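Local coordinates for hemopexin fold protein CP4 (Vigna unguiculata, PDB 3OYO) that is a seed protein of uncertain function, built as a four-bladed hemopexin-type beta propeller that holds a calcium ion in its central channel, at residues P60-S65 and A73-G78; F106-N111 and K146-N151; S117-F122 and L132-K137; N136-I141 and N151-G156. One frame throughout, in Å; residues are numbered along the deposited sequence.

Interaction 1 of 4, residues P60-S65 and A73-G78; sequences PGIDCS and AYVFSG. With CA (calcium ion), chain C.
Phe-76 lies beside Cys-64, whose SG approaches the ring obliquely, 4.8 Å from the centroid of Phe-76 and 42° off the ring normal, a sulfur-aromatic contact. The carbonyl O of Cys-64 lies in the plane of the same ring, at its CD2 edge, and also accepts the backbone N of Phe-76 at 2.9 Å. Ser-65 pairs with Val-75 as a non-hydrogen-bonded antiparallel pair, with Ile-62 CD1 resting on Val-75 CG1 at 4.0 Å. Asp-63 ties the approach loop to the end of the second strand. Its N donates to Phe-76 O at 3.1 Å, while its CG stands between its own N and carbonyl carbon (chi1 61°), which swings the carboxylate across the strand end. There OD2 of Asp-63 accepts the N of Gly-78 at 2.8 Å, the donor standing 36° above the carboxylate plane. A water links Asp-63 OD1 to Gly-78 O. An alanine in place of Asp-63 would probably leave the Gly-78 N-H and this water without their carboxylate partner and set the strand end freer to move. The backbone O of Asp-63 binds the calcium ion at 2.5 Å, alongside the carbonyl oxygens of Asn-5, Asp-119 and Asp-172, the central site of the propeller. In this blade, strand 72-77 runs between strand 64-67 and strand 80-85. Ile-62 and Ser-65 pack on strand 6-9 of another blade, and Phe-76 reaches Ile-102 of helix 102-105.

Interaction 2 of 4, residues F106-N111 and K146-N151; sequences FPVLNN and KQLVGN
Val-108 and Leu-148 carry the apolar part of the contact. They run past one another head to tail, with Val-108 CG2 3.6 Å from Leu-148 CD2, and Leu-109 CD2 meets that same methyl at 3.8 Å. The other Val-108 branch, CG1, stands beside its backbone N and lies against Lys-146 O and the bent end of Gln-147, whose OE1 is 3.6 Å away. The Lys-146 chain runs nearly perpendicular to the Phe-106 side chain: its CG methylene touches CD1 of the ring at 3.9 Å, coming in obliquely. The extended chain takes NZ to a hydrogen bond with Met-105 O; its cation-pi attraction to the Phe-106 ring is long and at most weak. No direct hydrogen bond joins the segments. A water supplies the polar link, accepting from Val-108 N at 3.1 Å and donating to Lys-146 O at 2.6 Å. Lys-146 and Gln-147, opposite Ala-142, form a G1 beta bulge where the outer strand begins. The 3-10 turn 107-109 follows helix 102-105 of one blade and lies against the edge strand 147-154 of the next, with Ile-141 of strand 137-142 touching Phe-106 and Val-108, and Tyr-74 of strand 72-77 meeting the Phe-106 ring.

Interaction 3 of 4, residues S117-F122 and L132-K137; sequences SIDSAF and LFKGNK. With CA (calcium ion), chain C.
A classic beta bulge, with Asp-119 and Ser-120 opposite Phe-133, lies at the open end of the hairpin that starts this propeller blade, next to the calcium ion. The tight part is the buried strand pair. Phe-133 N donates to Ser-120 O at 2.9 Å, whereas the N-H groups of Asp-119 and Ser-120 share Phe-133 O in weak bonds. Ala-121 CB fits against Leu-132 CD2 at 3.7 Å, and Leu-132 CD1 meets Ile-118 CD1 across the same side. On the face of Ser-120 and Phe-133, Phe-122 brings CD1 and CE1 to the edge of the Phe-133 ring, 3.7 Å from its CE2. Ser-120 OG, beside that ring, is taken up by Ile-171 O. The looser side is polar and partly exposed. Lys-134 is bent at chi2 (59°) and chi4, folding back so that NZ, held by Val-113 O, also reaches Ser-117 O and Ser-117 OG. The Asp-119 side chain lies across this lysine, and a water bridges its OD2 to Gly-135 O. The backbone O of Asp-119 faces inward and binds the calcium ion at 2.4 Å. OD2 of Asp-119 takes the N of Gly-135 at 2.8 Å, from 42° above the carboxylate plane.

Interaction 4 of 4, residues N136-I141 and N151-G156; sequences NKYVRI and NIRNIG
Tyr-138 and Arg-153 run alongside each other in the same direction, the phenol ring and guanidinium plane turned 47° apart. The tyrosine CG is wedged between its own backbone N and carbonyl carbon (chi1 77°), which lays the ring along the neighbouring strand: CE1 comes 3.7 Å from Arg-153 CB, and Asn-154 O sits at the ring edge, in plane. The arginine bends at chi3 (65°), bringing NH1 beside the phenol oxygen; they do not bond directly, but a water joins them, 2.6 Å from Tyr-138 OH and 2.8 Å from Arg-153 NH1. The backbones of this pair bond both ways, Tyr-138 N to Arg-153 O and Arg-153 N to Tyr-138 O, each at 2.9 Å. Lys-137 folds back at chi2 and chi4 and runs alongside Asn-154, so that NZ meets Asn-154 OD1 at 3.0 Å; Asn-154 ND2 goes to Asp-157. A methionine in place of Lys-137 would probably leave Asn-154 OD1 without its charged donor, the bond from ND2 to Asp-157 remaining to hold the amide. On the other side of the strand pair Val-139 CG2, anti to its backbone N, touches Ile-152 CG1 at 3.8 Å. Asn-136 O accepts Ile-155 N at 2.8 Å, tying the turn to the first residue of the helix. This hairpin forms the outer half of the blade: strand 137-142 lies between strand 129-134 and edge strand 147-154, which leads into helix 155-158, while Phe-159 meets the Tyr-138 ring edge-to-face.

Overall arrangement
Interactions 3 and 4 cover one four-stranded antiparallel blade from inner strand 120-123 to edge strand 147-154; their centres are about 8 Å apart, and they share Asn-136 and Lys-137 at the turn. Interaction 1 belongs to the preceding blade, its centre about 12 Å from that of interaction 3, and the two meet at the calcium ion, to which each gives a backbone oxygen. Interaction 2 bridges these blades at the periphery: its first segment follows helix 102-105, its second lies on strand 147-154. In sequence, interaction 1 closes first, interaction 3 falls between the segments of interaction 2, and interactions 2 and 4 cross. Neighbouring blades are thus joined at both axis and rim.

Interaction 1 of 4, residues P60-S65 and A73-G78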
loop_
_atom_site.group_PDB
_atom_site.type_symbol
_atom_site.label_atom_id
_atom_site.label_comp_id
_atom_site.label_asym_id
_atom_site.label_seq_id
_atom_site.Cartn_x
_atom_site.Cartn_y
_atom_site.Cartn_z
ATOM N N PRO A 60 6.533 15.203 -3.843
ATOM C CA PRO A 60 6.347 15.144 -2.388
ATOM C C PRO A 60 6.433 13.724 -1.774
ATOM O O PRO A 60 6.484 13.598 -0.561
ATOM C CB PRO A 60 4.960 15.734 -2.202
ATOM C CG PRO A 60 4.223 15.230 -3.411
ATOM C CD PRO A 60 5.257 15.450 -4.532
ATOM N N GLY A 61 6.478 12.669 -2.578
ATOM C CA GLY A 61 6.609 11.322 -2.010
ATOM C C GLY A 61 5.528 10.330 -2.441
ATOM O O GLY A 61 4.646 10.652 -3.242
ATOM N N ILE A 62 5.563 9.125 -1.889
ATOM C CA ILE A 62 4.649 8.080 -2.327
ATOM C C ILE A 62 3.404 8.058 -1.430
ATOM O O ILE A 62 3.525 7.963 -0.195
ATOM C CB ILE A 62 5.403 6.712 -2.329
ATOM C CG1 ILE A 62 6.527 6.723 -3.400
ATOM C CG2 ILE A 62 4.427 5.494 -2.438
ATOM C CD1 ILE A 62 7.540 5.570 -3.238
ATOM N N ASP A 63 2.223 8.153 -2.054
ATOM C CA ASP A 63 0.951 8.164 -1.301
ATOM C C ASP A 63 0.134 6.872 -1.533
ATOM O O ASP A 63 -0.994 6.780 -1.121
ATOM C CB ASP A 63 0.109 9.394 -1.707
ATOM C CG ASP A 63 -0.262 9.401 -3.187
ATOM O OD1 ASP A 63 -0.096 8.374 -3.906
ATOM O OD2 ASP A 63 -0.761 10.454 -3.662
ATOM N N CYS A 64 0.711 5.884 -2.225
ATOM C CA CYS A 64 0.017 4.626 -2.483
ATOM C C CYS A 64 0.999 3.732 -3.170
ATOM O O CYS A 64 1.812 4.206 -3.928
ATOM C CB CYS A 64 -1.257 4.819 -3.350
ATOM S SG CYS A 64 -2.107 3.288 -3.804
ATOM N N SER A 65 0.954 2.438 -2.898
ATOM C CA SER A 65 1.864 1.481 -3.511
ATOM C C SER A 65 1.361 0.049 -3.262
ATOM O O SER A 65 0.637 -0.210 -2.342
ATOM C CB SER A 65 3.292 1.630 -2.937
ATOM O OG SER A 65 3.235 1.499 -1.533
ATOM N N ALA A 73 7.194 -3.467 -7.963
ATOM C CA ALA A 73 6.093 -2.843 -7.239
ATOM C C ALA A 73 5.571 -1.644 -8.037
ATOM O O ALA A 73 6.317 -1.074 -8.816
ATOM C CB ALA A 73 6.585 -2.384 -5.832
ATOM N N TYR A 74 4.296 -1.304 -7.858
ATOM C CA TYR A 74 3.709 -0.119 -8.457
ATOM C C TYR A 74 3.731 0.976 -7.358
ATOM O O TYR A 74 3.438 0.682 -6.213
ATOM C CB TYR A 74 2.245 -0.395 -8.943
ATOM C CG TYR A 74 2.186 -0.763 -10.396
ATOM C CD1 TYR A 74 2.375 0.220 -11.381
ATOM C CD2 TYR A 74 1.975 -2.085 -10.800
ATOM C CE1 TYR A 74 2.374 -0.124 -12.725
ATOM C CE2 TYR A 74 1.986 -2.424 -12.149
ATOM C CZ TYR A 74 2.196 -1.428 -13.090
ATOM O OH TYR A 74 2.202 -1.715 -14.447
ATOM N N VAL A 75 4.118 2.201 -7.709
ATOM C CA VAL A 75 4.106 3.300 -6.746
ATOM C C VAL A 75 3.314 4.466 -7.328
ATOM O O VAL A 75 3.221 4.657 -8.547
ATOM C CB VAL A 75 5.563 3.738 -6.312
ATOM C CG1 VAL A 75 6.276 2.614 -5.607
ATOM C CG2 VAL A 75 6.369 4.156 -7.543
ATOM N N PHE A 76 2.754 5.269 -6.451
ATOM C CA PHE A 76 1.936 6.410 -6.885
ATOM C C PHE A 76 2.248 7.676 -6.110
ATOM O O PHE A 76 2.856 7.627 -5.057
ATOM C CB PHE A 76 0.451 6.094 -6.747
ATOM C CG PHE A 76 0.014 4.856 -7.530
ATOM C CD1 PHE A 76 -0.600 4.961 -8.759
ATOM C CD2 PHE A 76 0.251 3.571 -6.997
ATOM C CE1 PHE A 76 -1.014 3.788 -9.444
ATOM C CE2 PHE A 76 -0.147 2.436 -7.671
ATOM C CZ PHE A 76 -0.761 2.556 -8.897
ATOM N N SER A 77 1.843 8.802 -6.679
ATOM C CA SER A 77 1.984 10.094 -6.029
ATOM C C SER A 77 1.039 11.002 -6.779
ATOM O O SER A 77 1.248 11.244 -7.973
ATOM C CB SER A 77 3.415 10.603 -6.153
ATOM O OG SER A 77 3.558 11.876 -5.513
ATOM N N GLY A 78 -0.014 11.484 -6.119
ATOM C CA GLY A 78 -1.043 12.264 -6.832
ATOM C C GLY A 78 -1.606 11.468 -8.003
ATOM O O GLY A 78 -1.988 10.291 -7.856
HETATM CA CA CA C . -2.280 7.049 0.970
HETATM O O HOH W 1 -2.126 8.575 -6.015
#

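Interaction 2 of 4, residues F106-N111 and K146-N151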
loop_
_atom_site.group_PDB
_atom_site.type_symbol
_atom_site.label_atom_id
_atom_site.label_comp_id
_atom_site.label_asym_id
_atom_site.label_seq_id
_atom_site.Cartn_x
_atom_site.Cartn_y
_atom_site.Cartn_z
ATOM N N PHE A 106 -2.821 2.889 -16.434
ATOM C CA PHE A 106 -3.976 1.968 -16.377
ATOM C C PHE A 106 -5.198 2.606 -17.039
ATOM O O PHE A 106 -6.053 3.224 -16.348
ATOM C CB PHE A 106 -4.350 1.641 -14.916
ATOM C CG PHE A 106 -3.226 1.012 -14.126
ATOM C CD1 PHE A 106 -2.899 -0.338 -14.310
ATOM C CD2 PHE A 106 -2.470 1.775 -13.214
ATOM C CE1 PHE A 106 -1.855 -0.909 -13.595
ATOM C CE2 PHE A 106 -1.428 1.172 -12.487
ATOM C CZ PHE A 106 -1.147 -0.162 -12.665
ATOM N N PRO A 107 -5.283 2.509 -18.387
ATOM C CA PRO A 107 -6.433 3.103 -19.085
ATOM C C PRO A 107 -7.821 2.761 -18.533
ATOM O O PRO A 107 -8.753 3.586 -18.679
ATOM C CB PRO A 107 -6.245 2.606 -20.512
ATOM C CG PRO A 107 -4.723 2.624 -20.645
ATOM C CD PRO A 107 -4.313 1.965 -19.355
ATOM N N VAL A 108 -7.971 1.593 -17.892
ATOM C CA VAL A 108 -9.262 1.220 -17.302
ATOM C C VAL A 108 -9.710 2.235 -16.199
ATOM O O VAL A 108 -10.913 2.326 -15.846
ATOM C CB VAL A 108 -9.253 -0.209 -16.693
ATOM C CG1 VAL A 108 -9.040 -1.306 -17.796
ATOM C CG2 VAL A 108 -8.215 -0.294 -15.521
ATOM N N LEU A 109 -8.740 2.981 -15.660
ATOM C CA LEU A 109 -9.051 3.935 -14.578
ATOM C C LEU A 109 -9.368 5.330 -15.132
ATOM O O LEU A 109 -9.781 6.232 -14.384
ATOM C CB LEU A 109 -7.898 3.985 -13.539
ATOM C CG LEU A 109 -7.469 2.632 -12.938
ATOM C CD1 LEU A 109 -6.419 2.829 -11.791
ATOM C CD2 LEU A 109 -8.688 1.984 -12.366
ATOM N N ASN A 110 -9.201 5.500 -16.440
ATOM C CA ASN A 110 -9.472 6.775 -17.076
ATOM C C ASN A 110 -10.901 7.200 -16.755
ATOM O O ASN A 110 -11.818 6.394 -16.857
ATOM C CB ASN A 110 -9.257 6.693 -18.570
ATOM C CG ASN A 110 -8.973 8.038 -19.187
ATOM O OD1 ASN A 110 -9.326 9.066 -18.631
ATOM N ND2 ASN A 110 -8.324 8.042 -20.340
ATOM N N ASN A 111 -11.079 8.450 -16.341
ATOM C CA ASN A 111 -12.397 9.058 -16.057
ATOM C C ASN A 111 -13.105 8.495 -14.849
ATOM O O ASN A 111 -14.324 8.616 -14.744
ATOM C CB ASN A 111 -13.333 9.004 -17.303
ATOM C CG ASN A 111 -12.853 9.896 -18.419
ATOM O OD1 ASN A 111 -12.881 9.537 -19.604
ATOM N ND2 ASN A 111 -12.315 11.037 -18.040
ATOM N N LYS A 146 -4.019 -5.642 -16.760
ATOM C CA LYS A 146 -4.345 -4.245 -16.469
ATOM C C LYS A 146 -5.846 -4.016 -16.599
ATOM O O LYS A 146 -6.278 -2.889 -16.840
ATOM C CB LYS A 146 -3.547 -3.270 -17.360
ATOM C CG LYS A 146 -2.088 -3.086 -16.960
ATOM C CD LYS A 146 -1.471 -1.964 -17.772
ATOM C CE LYS A 146 -0.033 -1.765 -17.411
ATOM N NZ LYS A 146 0.443 -0.647 -18.218
ATOM N N GLN A 147 -6.615 -5.103 -16.461
ATOM C CA GLN A 147 -8.066 -5.057 -16.570
ATOM C C GLN A 147 -8.724 -5.098 -15.197
ATOM O O GLN A 147 -8.190 -5.655 -14.255
ATOM C CB GLN A 147 -8.581 -6.180 -17.474
ATOM C CG GLN A 147 -8.018 -6.115 -18.927
ATOM C CD GLN A 147 -8.189 -4.711 -19.616
ATOM O OE1 GLN A 147 -9.321 -4.235 -19.843
ATOM N NE2 GLN A 147 -7.040 -4.061 -19.956
ATOM N N LEU A 148 -9.879 -4.447 -15.084
ATOM C CA LEU A 148 -10.612 -4.444 -13.831
ATOM C C LEU A 148 -11.302 -5.788 -13.629
ATOM O O LEU A 148 -11.639 -6.485 -14.592
ATOM C CB LEU A 148 -11.640 -3.318 -13.814
ATOM C CG LEU A 148 -11.109 -1.870 -13.859
ATOM C CD1 LEU A 148 -12.302 -0.911 -13.911
ATOM C CD2 LEU A 148 -10.177 -1.478 -12.689
ATOM N N VAL A 149 -11.490 -6.153 -12.368
ATOM C CA VAL A 149 -12.189 -7.389 -12.007
ATOM C C VAL A 149 -13.349 -6.955 -11.109
ATOM O O VAL A 149 -13.128 -6.493 -9.996
ATOM C CB VAL A 149 -11.294 -8.402 -11.197
ATOM C CG1 VAL A 149 -12.109 -9.664 -10.823
ATOM C CG2 VAL A 149 -10.061 -8.787 -11.991
ATOM N N GLY A 150 -14.571 -7.142 -11.587
ATOM C CA GLY A 150 -15.763 -6.722 -10.853
ATOM C C GLY A 150 -16.049 -5.232 -11.016
ATOM O O GLY A 150 -15.336 -4.495 -11.726
ATOM N N ASN A 151 -17.096 -4.776 -10.343
ATOM C CA ASN A 151 -17.456 -3.368 -10.379
ATOM C C ASN A 151 -16.819 -2.575 -9.248
ATOM O O ASN A 151 -16.445 -3.150 -8.204
ATOM C CB ASN A 151 -18.971 -3.221 -10.303
ATOM C CG ASN A 151 -19.668 -3.768 -11.548
ATOM O OD1 ASN A 151 -19.245 -3.540 -12.699
ATOM N ND2 ASN A 151 -20.727 -4.482 -11.320
HETATM O O HOH W 2 -5.804 -0.556 -17.926
#

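Interaction 3 of 4, residues S117-F122 and L132-K137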
loop_
_atom_site.group_PDB
_atom_site.type_symbol
_atom_site.label_atom_id
_atom_site.label_comp_id
_atom_site.label_asym_id
_atom_site.label_seq_id
_atom_site.Cartn_x
_atom_site.Cartn_y
_atom_site.Cartn_z
ATOM N N SER A 117 -5.879 10.170 -8.351
ATOM C CA SER A 117 -5.065 9.662 -7.258
ATOM C C SER A 117 -5.744 8.415 -6.676
ATOM O O SER A 117 -6.941 8.192 -6.855
ATOM C CB SER A 117 -4.888 10.710 -6.140
ATOM O OG SER A 117 -6.102 10.874 -5.385
ATOM N N ILE A 118 -4.963 7.618 -5.961
ATOM C CA ILE A 118 -5.415 6.410 -5.288
ATOM C C ILE A 118 -4.962 6.452 -3.838
ATOM O O ILE A 118 -3.773 6.636 -3.566
ATOM C CB ILE A 118 -4.831 5.127 -5.967
ATOM C CG1 ILE A 118 -5.340 5.113 -7.416
ATOM C CG2 ILE A 118 -5.347 3.876 -5.201
ATOM C CD1 ILE A 118 -4.951 3.933 -8.301
ATOM N N ASP A 119 -5.916 6.328 -2.913
ATOM C CA ASP A 119 -5.577 6.368 -1.483
ATOM C C ASP A 119 -4.606 5.271 -1.044
ATOM O O ASP A 119 -3.638 5.561 -0.398
ATOM C CB ASP A 119 -6.833 6.259 -0.645
ATOM C CG ASP A 119 -7.685 7.503 -0.743
ATOM O OD1 ASP A 119 -7.184 8.538 -1.216
ATOM O OD2 ASP A 119 -8.850 7.434 -0.384
ATOM N N SER A 120 -4.906 4.005 -1.360
ATOM C CA SER A 120 -4.030 2.913 -0.931
ATOM C C SER A 120 -4.402 1.689 -1.797
ATOM O O SER A 120 -5.272 1.778 -2.662
ATOM C CB SER A 120 -4.227 2.587 0.581
ATOM O OG SER A 120 -5.613 2.392 0.820
ATOM N N ALA A 121 -3.713 0.583 -1.578
ATOM C CA ALA A 121 -3.926 -0.653 -2.378
ATOM C C ALA A 121 -3.105 -1.796 -1.751
ATOM O O ALA A 121 -2.038 -1.554 -1.164
ATOM C CB ALA A 121 -3.453 -0.399 -3.840
ATOM N N PHE A 122 -3.590 -3.037 -1.841
ATOM C CA PHE A 122 -2.792 -4.144 -1.383
ATOM C C PHE A 122 -2.916 -5.301 -2.367
ATOM O O PHE A 122 -3.933 -5.472 -3.051
ATOM C CB PHE A 122 -3.086 -4.570 0.078
ATOM C CG PHE A 122 -4.436 -5.210 0.281
ATOM C CD1 PHE A 122 -5.556 -4.431 0.627
ATOM C CD2 PHE A 122 -4.604 -6.591 0.108
ATOM C CE1 PHE A 122 -6.785 -5.046 0.797
ATOM C CE2 PHE A 122 -5.845 -7.200 0.280
ATOM C CZ PHE A 122 -6.945 -6.419 0.611
ATOM N N LEU A 132 -7.668 -1.697 -5.070
ATOM C CA LEU A 132 -7.406 -0.253 -5.067
ATOM C C LEU A 132 -8.487 0.462 -4.257
ATOM O O LEU A 132 -9.695 0.190 -4.430
ATOM C CB LEU A 132 -7.367 0.298 -6.508
ATOM C CG LEU A 132 -6.521 -0.413 -7.583
ATOM C CD1 LEU A 132 -6.727 0.294 -8.931
ATOM C CD2 LEU A 132 -5.037 -0.447 -7.228
ATOM N N PHE A 133 -8.079 1.381 -3.397
ATOM C CA PHE A 133 -9.015 2.149 -2.559
ATOM C C PHE A 133 -8.932 3.670 -2.813
ATOM O O PHE A 133 -7.841 4.233 -2.870
ATOM C CB PHE A 133 -8.749 1.881 -1.071
ATOM C CG PHE A 133 -8.899 0.456 -0.691
ATOM C CD1 PHE A 133 -10.179 -0.112 -0.549
ATOM C CD2 PHE A 133 -7.781 -0.358 -0.565
ATOM C CE1 PHE A 133 -10.322 -1.464 -0.214
ATOM C CE2 PHE A 133 -7.913 -1.680 -0.270
ATOM C CZ PHE A 133 -9.175 -2.251 -0.064
ATOM N N LYS A 134 -10.091 4.318 -2.973
ATOM C CA LYS A 134 -10.133 5.780 -3.237
ATOM C C LYS A 134 -11.434 6.266 -2.616
ATOM O O LYS A 134 -12.491 5.929 -3.103
ATOM C CB LYS A 134 -10.128 6.150 -4.725
ATOM C CG LYS A 134 -10.321 7.681 -5.003
ATOM C CD LYS A 134 -9.234 8.560 -4.335
ATOM C CE LYS A 134 -9.361 10.061 -4.680
ATOM N NZ LYS A 134 -8.966 10.246 -6.152
ATOM N N GLY A 135 -11.327 7.041 -1.536
ATOM C CA GLY A 135 -12.489 7.440 -0.754
ATOM C C GLY A 135 -13.187 6.209 -0.228
ATOM O O GLY A 135 -12.535 5.271 0.229
ATOM N N ASN A 136 -14.513 6.190 -0.351
ATOM C CA ASN A 136 -15.321 5.074 0.128
ATOM C C ASN A 136 -15.515 4.001 -0.954
ATOM O O ASN A 136 -16.310 3.116 -0.802
ATOM C CB ASN A 136 -16.676 5.616 0.625
ATOM C CG ASN A 136 -17.592 6.054 -0.527
ATOM O OD1 ASN A 136 -17.147 6.321 -1.628
ATOM N ND2 ASN A 136 -18.869 6.097 -0.270
ATOM N N LYS A 137 -14.784 4.088 -2.050
ATOM C CA LYS A 137 -14.868 3.133 -3.149
ATOM C C LYS A 137 -13.626 2.258 -3.222
ATOM O O LYS A 137 -12.556 2.648 -2.773
ATOM C CB LYS A 137 -15.046 3.898 -4.491
ATOM C CG LYS A 137 -16.355 4.648 -4.681
ATOM C CD LYS A 137 -17.512 3.645 -4.711
ATOM C CE LYS A 137 -18.877 4.204 -5.209
ATOM N NZ LYS A 137 -19.308 5.411 -4.438
HETATM CA CA CA C . -2.280 7.049 0.970
HETATM O O HOH W 3 -9.750 4.823 0.379
#

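Interaction 4 of 4, residues N136-I141 and N151-G156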
loop_
_atom_site.group_PDB
_atom_site.type_symbol
_atom_site.label_atom_id
_atom_site.label_comp_id
_atom_site.label_asym_id
_atom_site.label_seq_id
_atom_site.Cartn_x
_atom_site.Cartn_y
_atom_site.Cartn_z
ATOM N N ASN A 136 -14.513 6.190 -0.351
ATOM C CA ASN A 136 -15.321 5.074 0.128
ATOM C C ASN A 136 -15.515 4.001 -0.954
ATOM O O ASN A 136 -16.310 3.116 -0.802
ATOM C CB ASN A 136 -16.676 5.616 0.625
ATOM C CG ASN A 136 -17.592 6.054 -0.527
ATOM O OD1 ASN A 136 -17.147 6.321 -1.628
ATOM N ND2 ASN A 136 -18.869 6.097 -0.270
ATOM N N LYS A 137 -14.784 4.088 -2.050
ATOM C CA LYS A 137 -14.868 3.133 -3.149
ATOM C C LYS A 137 -13.626 2.258 -3.222
ATOM O O LYS A 137 -12.556 2.648 -2.773
ATOM C CB LYS A 137 -15.046 3.898 -4.491
ATOM C CG LYS A 137 -16.355 4.648 -4.681
ATOM C CD LYS A 137 -17.512 3.645 -4.711
ATOM C CE LYS A 137 -18.877 4.204 -5.209
ATOM N NZ LYS A 137 -19.308 5.411 -4.438
ATOM N N TYR A 138 -13.765 1.072 -3.815
ATOM C CA TYR A 138 -12.649 0.181 -4.115
ATOM C C TYR A 138 -12.974 -0.567 -5.397
ATOM O O TYR A 138 -14.135 -0.580 -5.847
ATOM C CB TYR A 138 -12.374 -0.821 -2.996
ATOM C CG TYR A 138 -13.336 -1.967 -2.967
ATOM C CD1 TYR A 138 -14.544 -1.875 -2.261
ATOM C CD2 TYR A 138 -13.054 -3.132 -3.636
ATOM C CE1 TYR A 138 -15.441 -2.934 -2.246
ATOM C CE2 TYR A 138 -13.943 -4.184 -3.637
ATOM C CZ TYR A 138 -15.132 -4.069 -2.945
ATOM O OH TYR A 138 -15.982 -5.120 -2.966
ATOM N N VAL A 139 -11.938 -1.140 -6.024
ATOM C CA VAL A 139 -12.103 -1.959 -7.187
ATOM C C VAL A 139 -10.864 -2.877 -7.262
ATOM O O VAL A 139 -9.770 -2.475 -6.849
ATOM C CB VAL A 139 -12.172 -1.086 -8.485
ATOM C CG1 VAL A 139 -10.772 -0.599 -8.876
ATOM C CG2 VAL A 139 -12.832 -1.826 -9.602
ATOM N N ARG A 140 -11.050 -4.089 -7.800
ATOM C CA ARG A 140 -9.935 -4.985 -8.034
ATOM C C ARG A 140 -9.445 -4.812 -9.448
ATOM O O ARG A 140 -10.223 -4.551 -10.352
ATOM C CB ARG A 140 -10.322 -6.436 -7.774
ATOM C CG ARG A 140 -10.747 -6.698 -6.365
ATOM C CD ARG A 140 -11.981 -7.564 -6.319
ATOM N NE ARG A 140 -11.776 -8.837 -6.997
ATOM C CZ ARG A 140 -12.737 -9.587 -7.563
ATOM N NH1 ARG A 140 -14.008 -9.236 -7.561
ATOM N NH2 ARG A 140 -12.403 -10.704 -8.154
ATOM N N ILE A 141 -8.134 -4.901 -9.623
ATOM C CA ILE A 141 -7.500 -4.850 -10.933
ATOM C C ILE A 141 -6.476 -5.975 -11.030
ATOM O O ILE A 141 -5.858 -6.301 -10.039
ATOM C CB ILE A 141 -6.830 -3.440 -11.196
ATOM C CG1 ILE A 141 -6.352 -3.355 -12.642
ATOM C CG2 ILE A 141 -5.714 -3.099 -10.203
ATOM C CD1 ILE A 141 -5.898 -1.950 -13.036
ATOM N N ASN A 151 -17.096 -4.776 -10.343
ATOM C CA ASN A 151 -17.456 -3.368 -10.379
ATOM C C ASN A 151 -16.819 -2.575 -9.248
ATOM O O ASN A 151 -16.445 -3.150 -8.204
ATOM C CB ASN A 151 -18.971 -3.221 -10.303
ATOM C CG ASN A 151 -19.668 -3.768 -11.548
ATOM O OD1 ASN A 151 -19.245 -3.540 -12.699
ATOM N ND2 ASN A 151 -20.727 -4.482 -11.320
ATOM N N ILE A 152 -16.706 -1.262 -9.466
ATOM C CA ILE A 152 -16.309 -0.344 -8.412
ATOM C C ILE A 152 -17.399 -0.402 -7.345
ATOM O O ILE A 152 -18.585 -0.254 -7.681
ATOM C CB ILE A 152 -16.164 1.136 -8.919
ATOM C CG1 ILE A 152 -15.144 1.211 -10.081
ATOM C CG2 ILE A 152 -15.686 2.013 -7.766
ATOM C CD1 ILE A 152 -15.044 2.598 -10.746
ATOM N N ARG A 153 -17.028 -0.618 -6.080
ATOM C CA ARG A 153 -18.044 -0.734 -5.013
ATOM C C ARG A 153 -17.713 0.095 -3.778
ATOM O O ARG A 153 -16.573 0.520 -3.597
ATOM C CB ARG A 153 -18.224 -2.212 -4.614
ATOM C CG ARG A 153 -18.529 -3.145 -5.802
ATOM C CD ARG A 153 -18.419 -4.600 -5.370
ATOM N NE ARG A 153 -19.470 -4.892 -4.380
ATOM C CZ ARG A 153 -19.574 -6.010 -3.663
ATOM N NH1 ARG A 153 -18.678 -6.978 -3.806
ATOM N NH2 ARG A 153 -20.578 -6.156 -2.789
ATOM N N ASN A 154 -18.696 0.325 -2.928
ATOM C CA ASN A 154 -18.406 0.955 -1.633
ATOM C C ASN A 154 -17.701 -0.034 -0.754
ATOM O O ASN A 154 -18.045 -1.231 -0.760
ATOM C CB ASN A 154 -19.692 1.420 -0.925
ATOM C CG ASN A 154 -20.456 2.437 -1.720
ATOM O OD1 ASN A 154 -19.913 3.417 -2.211
ATOM N ND2 ASN A 154 -21.735 2.197 -1.860
ATOM N N ILE A 155 -16.719 0.451 0.014
ATOM C CA ILE A 155 -15.936 -0.404 0.909
ATOM C C ILE A 155 -16.908 -1.115 1.855
ATOM O O ILE A 155 -16.804 -2.328 2.088
ATOM C CB ILE A 155 -14.866 0.417 1.705
ATOM C CG1 ILE A 155 -13.812 1.026 0.747
ATOM C CG2 ILE A 155 -14.192 -0.476 2.733
ATOM C CD1 ILE A 155 -12.911 2.139 1.373
ATOM N N GLY A 156 -17.859 -0.345 2.371
ATOM C CA GLY A 156 -18.865 -0.848 3.297
ATOM C C GLY A 156 -19.710 -1.969 2.779
ATOM O O GLY A 156 -20.087 -2.844 3.532
HETATM O O HOH W 4 -15.971 -7.309 -4.322
HETATM O O HOH W 5 -14.255 -4.809 -8.020
#